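Local atomic coordinates of alcohol oxidase (Myceliophthora thermophila, PDB entry 6F74), a protein that binds FAD and probably uses it to oxidise an organic substrate with molecular oxygen, as a VAO-type flavoprotein oxidase. Residues F178-Y188 with T200-Q211; N307-R315 with Q413-E422. All coordinates share one frame; numbering follows the deposited sequence.

Contact 1. Residues F178-Y188 with T200-Q211; sequences FRNGVRFQKKY and TGSAIHIDGAYQ
A classic beta bulge marks this antiparallel strand pair of the FAD-binding domain, where N180 and G181 both face D207. Strands 179-185 and 203-208 run side by side, and 203-208 also pairs with strand 296-306. At the bulge N180 N donates to D207 O, and D207 N donates to G181 O. The amide of G181 turns instead to Y210, with G181 N to Y210 OH at 2.7 Å. The Y210 ring lies between two side chains. V182 CG2 sits over the centre of one face, 3.4 Å from the ring centroid. R179 CG lies over the opposite face, nearer the rim. A phenylalanine in place of Y210 would probably leave G181 N without its acceptor at the bulge. The chi1 of V182 (177°) splits its two methyls between partners: CG2 goes to the Y210 ring, and CG1 presses on I204 CG2 at a tight 3.4 Å. Beyond the bulge, R183 and H205 form a hydrogen-bonded pair, as do Q185 and A203. S202 OG donates to K186 O at 2.6 Å. The R183 guanidinium folds back along its own strand at chi3 (-73°). Its NH1 donates to N180 O on a lone pair in the carbonyl plane. Its NH2 forms a salt bridge to D207 OD2 at 2.8 Å, meeting the anti side 22° out of the carboxylate plane.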
loop_
_atom_site.group_PDB
_atom_site.type_symbol
_atom_site.label_atom_id
_atom_site.label_comp_id
_atom_site.label_asym_id
_atom_site.label_seq_id
_atom_site.Cartn_x
_atom_site.Cartn_y
_atom_site.Cartn_z
ATOM N N PHE A 178 7.230 14.782 -11.485
ATOM C CA PHE A 178 6.878 14.485 -12.865
ATOM C C PHE A 178 5.382 14.636 -12.952
ATOM O O PHE A 178 4.638 13.678 -12.736
ATOM C CB PHE A 178 7.359 13.082 -13.264
ATOM C CG PHE A 178 7.006 12.700 -14.671
ATOM C CD1 PHE A 178 7.585 13.349 -15.754
ATOM C CD2 PHE A 178 6.076 11.694 -14.916
ATOM C CE1 PHE A 178 7.249 13.002 -17.052
ATOM C CE2 PHE A 178 5.764 11.321 -16.225
ATOM C CZ PHE A 178 6.344 11.991 -17.292
ATOM N N ARG A 179 4.942 15.859 -13.253
ATOM C CA ARG A 179 3.554 16.251 -13.068
ATOM C C ARG A 179 3.079 17.103 -14.251
ATOM O O ARG A 179 3.356 18.298 -14.285
ATOM C CB ARG A 179 3.444 17.034 -11.771
ATOM C CG ARG A 179 3.660 16.145 -10.534
ATOM C CD ARG A 179 3.452 16.898 -9.230
ATOM N NE ARG A 179 2.953 15.976 -8.213
ATOM C CZ ARG A 179 3.513 15.764 -7.023
ATOM N NH1 ARG A 179 4.589 16.494 -6.612
ATOM N NH2 ARG A 179 3.009 14.816 -6.229
ATOM N N ASN A 180 2.365 16.483 -15.204
ATOM C CA ASN A 180 1.976 17.162 -16.457
ATOM C C ASN A 180 0.458 17.343 -16.597
ATOM O O ASN A 180 -0.072 17.417 -17.710
ATOM C CB ASN A 180 2.547 16.403 -17.650
ATOM C CG ASN A 180 4.026 16.109 -17.482
ATOM O OD1 ASN A 180 4.435 14.979 -17.501
ATOM N ND2 ASN A 180 4.840 17.155 -17.345
ATOM N N GLY A 181 -0.219 17.443 -15.451
ATOM C CA GLY A 181 -1.632 17.799 -15.377
ATOM C C GLY A 181 -2.527 16.646 -14.969
ATOM O O GLY A 181 -2.246 15.477 -15.262
ATOM N N VAL A 182 -3.597 16.994 -14.257
ATOM C CA VAL A 182 -4.678 16.057 -13.986
ATOM C C VAL A 182 -5.922 16.668 -14.614
ATOM O O VAL A 182 -6.358 17.740 -14.189
ATOM C CB VAL A 182 -4.886 15.850 -12.482
ATOM C CG1 VAL A 182 -6.059 14.933 -12.229
ATOM C CG2 VAL A 182 -3.614 15.267 -11.861
ATOM N N ARG A 183 -6.479 15.996 -15.616
ATOM C CA ARG A 183 -7.567 16.574 -16.396
ATOM C C ARG A 183 -8.761 15.655 -16.432
ATOM O O ARG A 183 -8.629 14.457 -16.660
ATOM C CB ARG A 183 -7.119 16.858 -17.827
ATOM C CG ARG A 183 -6.049 17.918 -17.945
ATOM C CD ARG A 183 -5.623 18.121 -19.395
ATOM N NE ARG A 183 -4.801 17.013 -19.888
ATOM C CZ ARG A 183 -3.510 16.802 -19.582
ATOM N NH1 ARG A 183 -2.828 17.616 -18.770
ATOM N NH2 ARG A 183 -2.875 15.769 -20.124
ATOM N N PHE A 184 -9.932 16.249 -16.235
ATOM C CA PHE A 184 -11.189 15.539 -16.249
ATOM C C PHE A 184 -11.662 15.385 -17.681
ATOM O O PHE A 184 -11.565 16.308 -18.468
ATOM C CB PHE A 184 -12.208 16.331 -15.412
ATOM C CG PHE A 184 -13.603 15.783 -15.470
ATOM C CD1 PHE A 184 -13.954 14.667 -14.721
ATOM C CD2 PHE A 184 -14.572 16.386 -16.279
ATOM C CE1 PHE A 184 -15.237 14.150 -14.772
ATOM C CE2 PHE A 184 -15.867 15.876 -16.335
ATOM C CZ PHE A 184 -16.207 14.753 -15.574
ATOM N N GLN A 185 -12.204 14.217 -17.997
ATOM C CA GLN A 185 -12.839 13.951 -19.297
ATOM C C GLN A 185 -14.303 13.610 -19.062
ATOM O O GLN A 185 -14.593 12.588 -18.457
ATOM C CB GLN A 185 -12.167 12.742 -19.969
ATOM C CG GLN A 185 -10.681 12.902 -20.266
ATOM C CD GLN A 185 -10.094 11.734 -21.031
ATOM O OE1 GLN A 185 -10.476 10.558 -20.829
ATOM N NE2 GLN A 185 -9.186 12.042 -21.954
ATOM N N LYS A 186 -15.232 14.420 -19.554
ATOM C CA LYS A 186 -16.664 14.103 -19.379
ATOM C C LYS A 186 -16.989 12.713 -19.938
ATOM O O LYS A 186 -17.790 11.964 -19.372
ATOM C CB LYS A 186 -17.566 15.166 -20.019
ATOM C CG LYS A 186 -19.052 14.914 -19.783
ATOM C CD LYS A 186 -19.951 15.989 -20.411
ATOM C CE LYS A 186 -20.559 15.518 -21.732
ATOM N NZ LYS A 186 -21.359 16.516 -22.527
ATOM N N LYS A 187 -16.338 12.376 -21.046
ATOM C CA LYS A 187 -16.462 11.058 -21.673
ATOM C C LYS A 187 -15.041 10.566 -21.927
ATOM O O LYS A 187 -14.229 11.278 -22.509
ATOM C CB LYS A 187 -17.269 11.172 -22.970
ATOM C CG LYS A 187 -18.733 11.647 -22.859
ATOM C CD LYS A 187 -19.232 11.966 -24.280
ATOM C CE LYS A 187 -20.686 12.396 -24.354
ATOM N NZ LYS A 187 -21.622 11.503 -23.625
ATOM N N TYR A 188 -14.718 9.382 -21.415
ATOM C CA TYR A 188 -13.387 8.801 -21.642
ATOM C C TYR A 188 -12.982 8.843 -23.116
ATOM O O TYR A 188 -13.706 8.343 -23.969
ATOM C CB TYR A 188 -13.396 7.355 -21.166
ATOM C CG TYR A 188 -12.226 6.487 -21.570
ATOM C CD1 TYR A 188 -10.910 6.894 -21.395
ATOM C CD2 TYR A 188 -12.456 5.217 -22.094
ATOM C CE1 TYR A 188 -9.850 6.069 -21.749
ATOM C CE2 TYR A 188 -11.411 4.384 -22.446
ATOM C CZ TYR A 188 -10.125 4.800 -22.278
ATOM O OH TYR A 188 -9.115 3.943 -22.656
ATOM N N THR A 200 -18.146 4.208 -21.436
ATOM C CA THR A 200 -18.486 5.493 -22.065
ATOM C C THR A 200 -18.838 6.537 -20.992
ATOM O O THR A 200 -19.470 7.569 -21.288
ATOM C CB THR A 200 -19.632 5.322 -23.064
ATOM O OG1 THR A 200 -20.710 4.665 -22.373
ATOM C CG2 THR A 200 -19.162 4.555 -24.359
ATOM N N GLY A 201 -18.414 6.264 -19.755
ATOM C CA GLY A 201 -18.553 7.218 -18.672
ATOM C C GLY A 201 -17.397 8.182 -18.651
ATOM O O GLY A 201 -16.573 8.219 -19.591
ATOM N N SER A 202 -17.333 8.972 -17.577
ATOM C CA SER A 202 -16.289 9.971 -17.424
ATOM C C SER A 202 -14.949 9.340 -17.028
ATOM O O SER A 202 -14.877 8.158 -16.642
ATOM C CB SER A 202 -16.716 11.028 -16.401
ATOM O OG SER A 202 -17.904 11.705 -16.776
ATOM N N ALA A 203 -13.892 10.140 -17.147
ATOM C CA ALA A 203 -12.560 9.717 -16.738
ATOM C C ALA A 203 -11.692 10.864 -16.238
ATOM O O ALA A 203 -12.036 12.040 -16.432
ATOM C CB ALA A 203 -11.878 8.980 -17.856
ATOM N N ILE A 204 -10.588 10.499 -15.564
ATOM C CA ILE A 204 -9.523 11.442 -15.268
ATOM C C ILE A 204 -8.220 10.960 -15.906
ATOM O O ILE A 204 -7.814 9.803 -15.714
ATOM C CB ILE A 204 -9.388 11.744 -13.758
ATOM C CG1 ILE A 204 -10.641 12.485 -13.277
ATOM C CG2 ILE A 204 -8.157 12.600 -13.503
ATOM C CD1 ILE A 204 -10.654 12.973 -11.828
ATOM N N HIS A 205 -7.590 11.849 -16.688
ATOM C CA HIS A 205 -6.247 11.625 -17.204
ATOM C C HIS A 205 -5.268 12.054 -16.130
ATOM O O HIS A 205 -5.080 13.245 -15.876
ATOM C CB HIS A 205 -6.020 12.401 -18.509
ATOM C CG HIS A 205 -4.722 12.059 -19.191
ATOM N ND1 HIS A 205 -4.258 12.710 -20.312
ATOM C CD2 HIS A 205 -3.746 11.196 -18.827
ATOM C CE1 HIS A 205 -3.082 12.217 -20.648
ATOM N NE2 HIS A 205 -2.746 11.299 -19.762
ATOM N N ILE A 206 -4.673 11.076 -15.458
ATOM C CA ILE A 206 -3.664 11.390 -14.469
ATOM C C ILE A 206 -2.331 11.417 -15.200
ATOM O O ILE A 206 -1.704 10.370 -15.362
ATOM C CB ILE A 206 -3.652 10.373 -13.321
ATOM C CG1 ILE A 206 -5.070 10.198 -12.754
ATOM C CG2 ILE A 206 -2.686 10.823 -12.230
ATOM C CD1 ILE A 206 -5.201 9.078 -11.724
ATOM N N ASP A 207 -1.906 12.611 -15.632
ATOM C CA ASP A 207 -0.756 12.785 -16.511
ATOM C C ASP A 207 0.473 13.126 -15.691
ATOM O O ASP A 207 1.043 14.199 -15.802
ATOM C CB ASP A 207 -1.058 13.876 -17.565
ATOM C CG ASP A 207 -0.175 13.776 -18.800
ATOM O OD1 ASP A 207 0.740 12.896 -18.872
ATOM O OD2 ASP A 207 -0.407 14.603 -19.718
ATOM N N GLY A 208 0.888 12.175 -14.856
ATOM C CA GLY A 208 2.048 12.351 -13.994
ATOM C C GLY A 208 1.963 11.452 -12.774
ATOM O O GLY A 208 0.938 10.820 -12.527
ATOM N N ALA A 209 3.059 11.398 -12.012
ATOM C CA ALA A 209 3.104 10.645 -10.757
ATOM C C ALA A 209 2.470 11.460 -9.621
ATOM O O ALA A 209 3.104 11.778 -8.604
ATOM C CB ALA A 209 4.516 10.293 -10.413
ATOM N N TYR A 210 1.191 11.784 -9.818
ATOM C CA TYR A 210 0.432 12.513 -8.840
ATOM C C TYR A 210 0.100 11.621 -7.634
ATOM O O TYR A 210 0.204 10.388 -7.694
ATOM C CB TYR A 210 -0.821 13.100 -9.488
ATOM C CG TYR A 210 -0.534 14.284 -10.367
ATOM C CD1 TYR A 210 -0.442 15.572 -9.822
ATOM C CD2 TYR A 210 -0.348 14.138 -11.743
ATOM C CE1 TYR A 210 -0.175 16.671 -10.602
ATOM C CE2 TYR A 210 -0.090 15.240 -12.548
ATOM C CZ TYR A 210 0.004 16.507 -11.969
ATOM O OH TYR A 210 0.255 17.621 -12.758
ATOM N N GLN A 211 -0.254 12.276 -6.544
ATOM C CA GLN A 211 -0.766 11.612 -5.342
ATOM C C GLN A 211 -2.285 11.653 -5.411
ATOM O O GLN A 211 -2.852 12.376 -6.244
ATOM C CB GLN A 211 -0.229 12.295 -4.104
ATOM C CG GLN A 211 1.277 12.140 -3.968
ATOM C CD GLN A 211 1.859 13.121 -2.960
ATOM O OE1 GLN A 211 2.062 14.282 -3.289
ATOM N NE2 GLN A 211 2.154 12.655 -1.743
HETATM O O HOH W 1 -5.934 14.241 -21.565
#

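Contact 2. Residues N307-R315 with Q413-E422; sequences NVKAVTAHR and QDYWSFYWAE
N307 grips the start of helix 415-422 with both ends of its amide. Its OD1 takes Y415 N at 3.0 Å on a lone pair in the carbonyl plane, and also accepts from V308 N. Its ND2 donates to the anti lone pair of D414 OD2, also at 3.0 Å, and has a further partner in N223 OD1. D414 is the helix N-cap: OD2 accepts from W416 N and OD1 from S417 N. V308 adds a loose apolar touch, CG2 to Y415 CB at 4.4 Å, while V308 O receives a CA-H...O contact from D414. At V311 the chain has entered its strand, which runs nearly parallel to the helix, 20° apart. The chi1 of V311 (-179°) turns CG1 onto one face of the F418 ring, 3.7 Å from its centroid. W376 meets the same ring edge-to-face. A313 CB then packs against the E422 carboxylate, 3.4 Å from OE2, the oxygen hydrogen-bonded to Y412 OH. R315 closes the contact with a salt bridge. Its NE donates to E422 OE1 at 3.0 Å, and NH2 adds a weak bond to the same oxygen. The guanidinium and carboxylate planes stand 88° apart. A water also donates to E422 OE1. The polar groups thus lie at both ends of the contact, and R315 and the Y412 hydroxyl would probably favour an ionised E422.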
loop_
_atom_site.group_PDB
_atom_site.type_symbol
_atom_site.label_atom_id
_atom_site.label_comp_id
_atom_site.label_asym_id
_atom_site.label_seq_id
_atom_site.Cartn_x
_atom_site.Cartn_y
_atom_site.Cartn_z
ATOM N N ASN A 307 -21.405 11.188 -8.767
ATOM C CA ASN A 307 -21.567 11.449 -7.335
ATOM C C ASN A 307 -22.885 10.827 -6.858
ATOM O O ASN A 307 -23.777 10.555 -7.648
ATOM C CB ASN A 307 -21.529 12.957 -7.000
ATOM C CG ASN A 307 -20.940 13.272 -5.620
ATOM O OD1 ASN A 307 -20.926 12.418 -4.721
ATOM N ND2 ASN A 307 -20.482 14.521 -5.443
ATOM N N VAL A 308 -22.964 10.558 -5.551
ATOM C CA VAL A 308 -24.179 10.007 -4.942
ATOM C C VAL A 308 -24.906 11.118 -4.211
ATOM O O VAL A 308 -24.310 12.162 -3.913
ATOM C CB VAL A 308 -23.898 8.825 -3.993
ATOM C CG1 VAL A 308 -23.385 7.633 -4.790
ATOM C CG2 VAL A 308 -22.930 9.206 -2.874
ATOM N N LYS A 309 -26.184 10.891 -3.913
ATOM C CA LYS A 309 -26.957 11.855 -3.128
ATOM C C LYS A 309 -26.883 11.628 -1.626
ATOM O O LYS A 309 -27.206 12.520 -0.836
ATOM C CB LYS A 309 -28.398 11.963 -3.624
ATOM C CG LYS A 309 -28.536 13.122 -4.630
ATOM C CD LYS A 309 -29.863 13.119 -5.353
ATOM C CE LYS A 309 -29.793 12.105 -6.498
ATOM N NZ LYS A 309 -31.033 12.083 -7.368
ATOM N N ALA A 310 -26.426 10.458 -1.214
ATOM C CA ALA A 310 -26.319 10.188 0.217
ATOM C C ALA A 310 -25.250 9.186 0.473
ATOM O O ALA A 310 -24.947 8.362 -0.381
ATOM C CB ALA A 310 -27.665 9.716 0.761
ATOM N N VAL A 311 -24.603 9.337 1.623
ATOM C CA VAL A 311 -23.742 8.307 2.218
ATOM C C VAL A 311 -24.031 8.370 3.698
ATOM O O VAL A 311 -24.131 9.466 4.272
ATOM C CB VAL A 311 -22.240 8.577 2.030
ATOM C CG1 VAL A 311 -21.399 7.453 2.651
ATOM C CG2 VAL A 311 -21.885 8.700 0.555
ATOM N N THR A 312 -24.174 7.215 4.317
ATOM C CA THR A 312 -24.288 7.166 5.773
ATOM C C THR A 312 -23.148 6.343 6.333
ATOM O O THR A 312 -22.889 5.250 5.862
ATOM C CB THR A 312 -25.639 6.581 6.217
ATOM O OG1 THR A 312 -26.689 7.343 5.624
ATOM C CG2 THR A 312 -25.802 6.674 7.730
ATOM N N ALA A 313 -22.501 6.880 7.359
ATOM C CA ALA A 313 -21.438 6.196 8.066
ATOM C C ALA A 313 -21.958 5.615 9.371
ATOM O O ALA A 313 -22.811 6.212 10.016
ATOM C CB ALA A 313 -20.303 7.174 8.347
ATOM N N HIS A 314 -21.415 4.464 9.745
ATOM C CA HIS A 314 -21.755 3.773 10.975
ATOM C C HIS A 314 -20.525 3.679 11.849
ATOM O O HIS A 314 -19.561 3.053 11.462
ATOM C CB HIS A 314 -22.225 2.349 10.658
ATOM C CG HIS A 314 -22.566 1.537 11.868
ATOM N ND1 HIS A 314 -22.066 0.276 12.078
ATOM C CD2 HIS A 314 -23.390 1.796 12.913
ATOM C CE1 HIS A 314 -22.556 -0.202 13.213
ATOM N NE2 HIS A 314 -23.358 0.705 13.740
ATOM N N ARG A 315 -20.559 4.308 13.012
ATOM C CA ARG A 315 -19.457 4.213 13.960
ATOM C C ARG A 315 -19.803 3.221 15.064
ATOM O O ARG A 315 -20.768 3.416 15.788
ATOM C CB ARG A 315 -19.105 5.598 14.505
ATOM C CG ARG A 315 -18.462 6.516 13.441
ATOM C CD ARG A 315 -16.967 6.208 13.219
ATOM N NE ARG A 315 -16.312 7.268 12.411
ATOM C CZ ARG A 315 -15.518 8.245 12.896
ATOM N NH1 ARG A 315 -15.209 8.357 14.207
ATOM N NH2 ARG A 315 -14.962 9.133 12.063
ATOM N N GLN A 413 -24.489 14.363 2.446
ATOM C CA GLN A 413 -25.268 14.617 1.203
ATOM C C GLN A 413 -24.471 14.451 -0.125
ATOM O O GLN A 413 -25.011 14.706 -1.203
ATOM C CB GLN A 413 -25.940 15.990 1.249
ATOM C CG GLN A 413 -26.769 16.231 2.507
ATOM C CD GLN A 413 -27.842 15.163 2.747
ATOM O OE1 GLN A 413 -28.780 15.064 1.974
ATOM N NE2 GLN A 413 -27.715 14.354 3.820
ATOM N N ASP A 414 -23.217 14.007 -0.038
ATOM C CA ASP A 414 -22.443 13.574 -1.224
ATOM C C ASP A 414 -21.237 12.771 -0.807
ATOM O O ASP A 414 -20.961 12.617 0.392
ATOM C CB ASP A 414 -22.025 14.771 -2.148
ATOM C CG ASP A 414 -20.673 15.374 -1.783
ATOM O OD1 ASP A 414 -20.545 15.900 -0.666
ATOM O OD2 ASP A 414 -19.736 15.332 -2.612
ATOM N N TYR A 415 -20.514 12.236 -1.779
ATOM C CA TYR A 415 -19.355 11.438 -1.480
ATOM C C TYR A 415 -18.244 12.230 -0.755
ATOM O O TYR A 415 -17.613 11.734 0.191
ATOM C CB TYR A 415 -18.789 10.823 -2.763
ATOM C CG TYR A 415 -17.599 9.954 -2.478
ATOM C CD1 TYR A 415 -17.772 8.692 -1.901
ATOM C CD2 TYR A 415 -16.305 10.389 -2.741
ATOM C CE1 TYR A 415 -16.701 7.867 -1.637
ATOM C CE2 TYR A 415 -15.208 9.586 -2.460
ATOM C CZ TYR A 415 -15.410 8.322 -1.900
ATOM O OH TYR A 415 -14.353 7.494 -1.626
ATOM N N TRP A 416 -17.972 13.439 -1.232
ATOM C CA TRP A 416 -16.792 14.158 -0.779
ATOM C C TRP A 416 -16.883 14.723 0.613
ATOM O O TRP A 416 -15.875 14.687 1.327
ATOM C CB TRP A 416 -16.383 15.230 -1.769
ATOM C CG TRP A 416 -15.951 14.600 -3.042
ATOM C CD1 TRP A 416 -16.620 14.620 -4.228
ATOM C CD2 TRP A 416 -14.802 13.785 -3.238
ATOM N NE1 TRP A 416 -15.945 13.875 -5.156
ATOM C CE2 TRP A 416 -14.820 13.358 -4.575
ATOM C CE3 TRP A 416 -13.755 13.362 -2.406
ATOM C CZ2 TRP A 416 -13.836 12.535 -5.105
ATOM C CZ3 TRP A 416 -12.777 12.541 -2.936
ATOM C CH2 TRP A 416 -12.827 12.130 -4.271
ATOM N N SER A 417 -18.049 15.224 1.017
ATOM C CA SER A 417 -18.221 15.660 2.415
ATOM C C SER A 417 -18.068 14.439 3.345
ATOM O O SER A 417 -17.469 14.541 4.426
ATOM C CB SER A 417 -19.572 16.354 2.624
ATOM O OG SER A 417 -20.667 15.455 2.406
ATOM N N PHE A 418 -18.586 13.293 2.897
ATOM C CA PHE A 418 -18.418 12.022 3.590
ATOM C C PHE A 418 -16.940 11.644 3.663
ATOM O O PHE A 418 -16.443 11.268 4.731
ATOM C CB PHE A 418 -19.235 10.880 2.926
ATOM C CG PHE A 418 -18.563 9.534 3.028
ATOM C CD1 PHE A 418 -18.520 8.860 4.239
ATOM C CD2 PHE A 418 -17.902 8.977 1.930
ATOM C CE1 PHE A 418 -17.841 7.639 4.356
ATOM C CE2 PHE A 418 -17.227 7.769 2.038
ATOM C CZ PHE A 418 -17.201 7.091 3.246
ATOM N N TYR A 419 -16.259 11.715 2.523
ATOM C CA TYR A 419 -14.901 11.217 2.417
ATOM C C TYR A 419 -14.021 11.935 3.413
ATOM O O TYR A 419 -13.271 11.312 4.166
ATOM C CB TYR A 419 -14.316 11.381 1.005
ATOM C CG TYR A 419 -12.888 10.910 0.935
ATOM C CD1 TYR A 419 -12.585 9.548 0.823
ATOM C CD2 TYR A 419 -11.845 11.795 1.096
ATOM C CE1 TYR A 419 -11.263 9.104 0.809
ATOM C CE2 TYR A 419 -10.527 11.369 1.087
ATOM C CZ TYR A 419 -10.240 10.021 0.943
ATOM O OH TYR A 419 -8.908 9.597 0.973
ATOM N N TRP A 420 -14.095 13.253 3.384
ATOM C CA TRP A 420 -13.205 14.066 4.207
ATOM C C TRP A 420 -13.544 14.006 5.694
ATOM O O TRP A 420 -12.658 14.187 6.536
ATOM C CB TRP A 420 -13.174 15.500 3.695
ATOM C CG TRP A 420 -12.515 15.588 2.302
ATOM C CD1 TRP A 420 -13.109 15.936 1.113
ATOM C CD2 TRP A 420 -11.158 15.293 1.990
ATOM N NE1 TRP A 420 -12.196 15.876 0.085
ATOM C CE2 TRP A 420 -10.985 15.511 0.604
ATOM C CE3 TRP A 420 -10.047 14.891 2.762
ATOM C CZ2 TRP A 420 -9.756 15.325 -0.033
ATOM C CZ3 TRP A 420 -8.831 14.710 2.136
ATOM C CH2 TRP A 420 -8.687 14.937 0.749
ATOM N N ALA A 421 -14.808 13.754 6.012
ATOM C CA ALA A 421 -15.239 13.616 7.389
ATOM C C ALA A 421 -14.830 12.267 7.986
ATOM O O ALA A 421 -14.390 12.223 9.095
ATOM C CB ALA A 421 -16.743 13.803 7.475
ATOM N N GLU A 422 -14.986 11.191 7.224
ATOM C CA GLU A 422 -14.831 9.830 7.721
ATOM C C GLU A 422 -13.541 9.147 7.299
ATOM O O GLU A 422 -13.180 8.104 7.849
ATOM C CB GLU A 422 -16.017 9.007 7.239
ATOM C CG GLU A 422 -17.369 9.586 7.665
ATOM C CD GLU A 422 -17.714 9.329 9.117
ATOM O OE1 GLU A 422 -16.995 8.546 9.812
ATOM O OE2 GLU A 422 -18.713 9.906 9.590
HETATM O O HOH W 2 -14.935 6.848 10.111
#

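How the contacts relate
The two contacts follow one another in sequence. Their centres lie 23 Å apart, and their nearest atoms about 7 Å, without touching. Strand 296-306 connects them: it pairs with strand 203-208 of contact 1 and leads directly into segment 307-315. Helix 212-221 also bridges the two. V218 packs on V182 and F184 of contact 1, while Y216 and Q220 meet Y419 and W420 of the contact 2 helix. Contact 1 is the closer to the cofactor, with the side chain of A209 about 5 Å from the bound FAD. The side chain of Y415 in contact 2 is about 10 Å from FAD. Contact 2 joins a helix to the seven-stranded sheet.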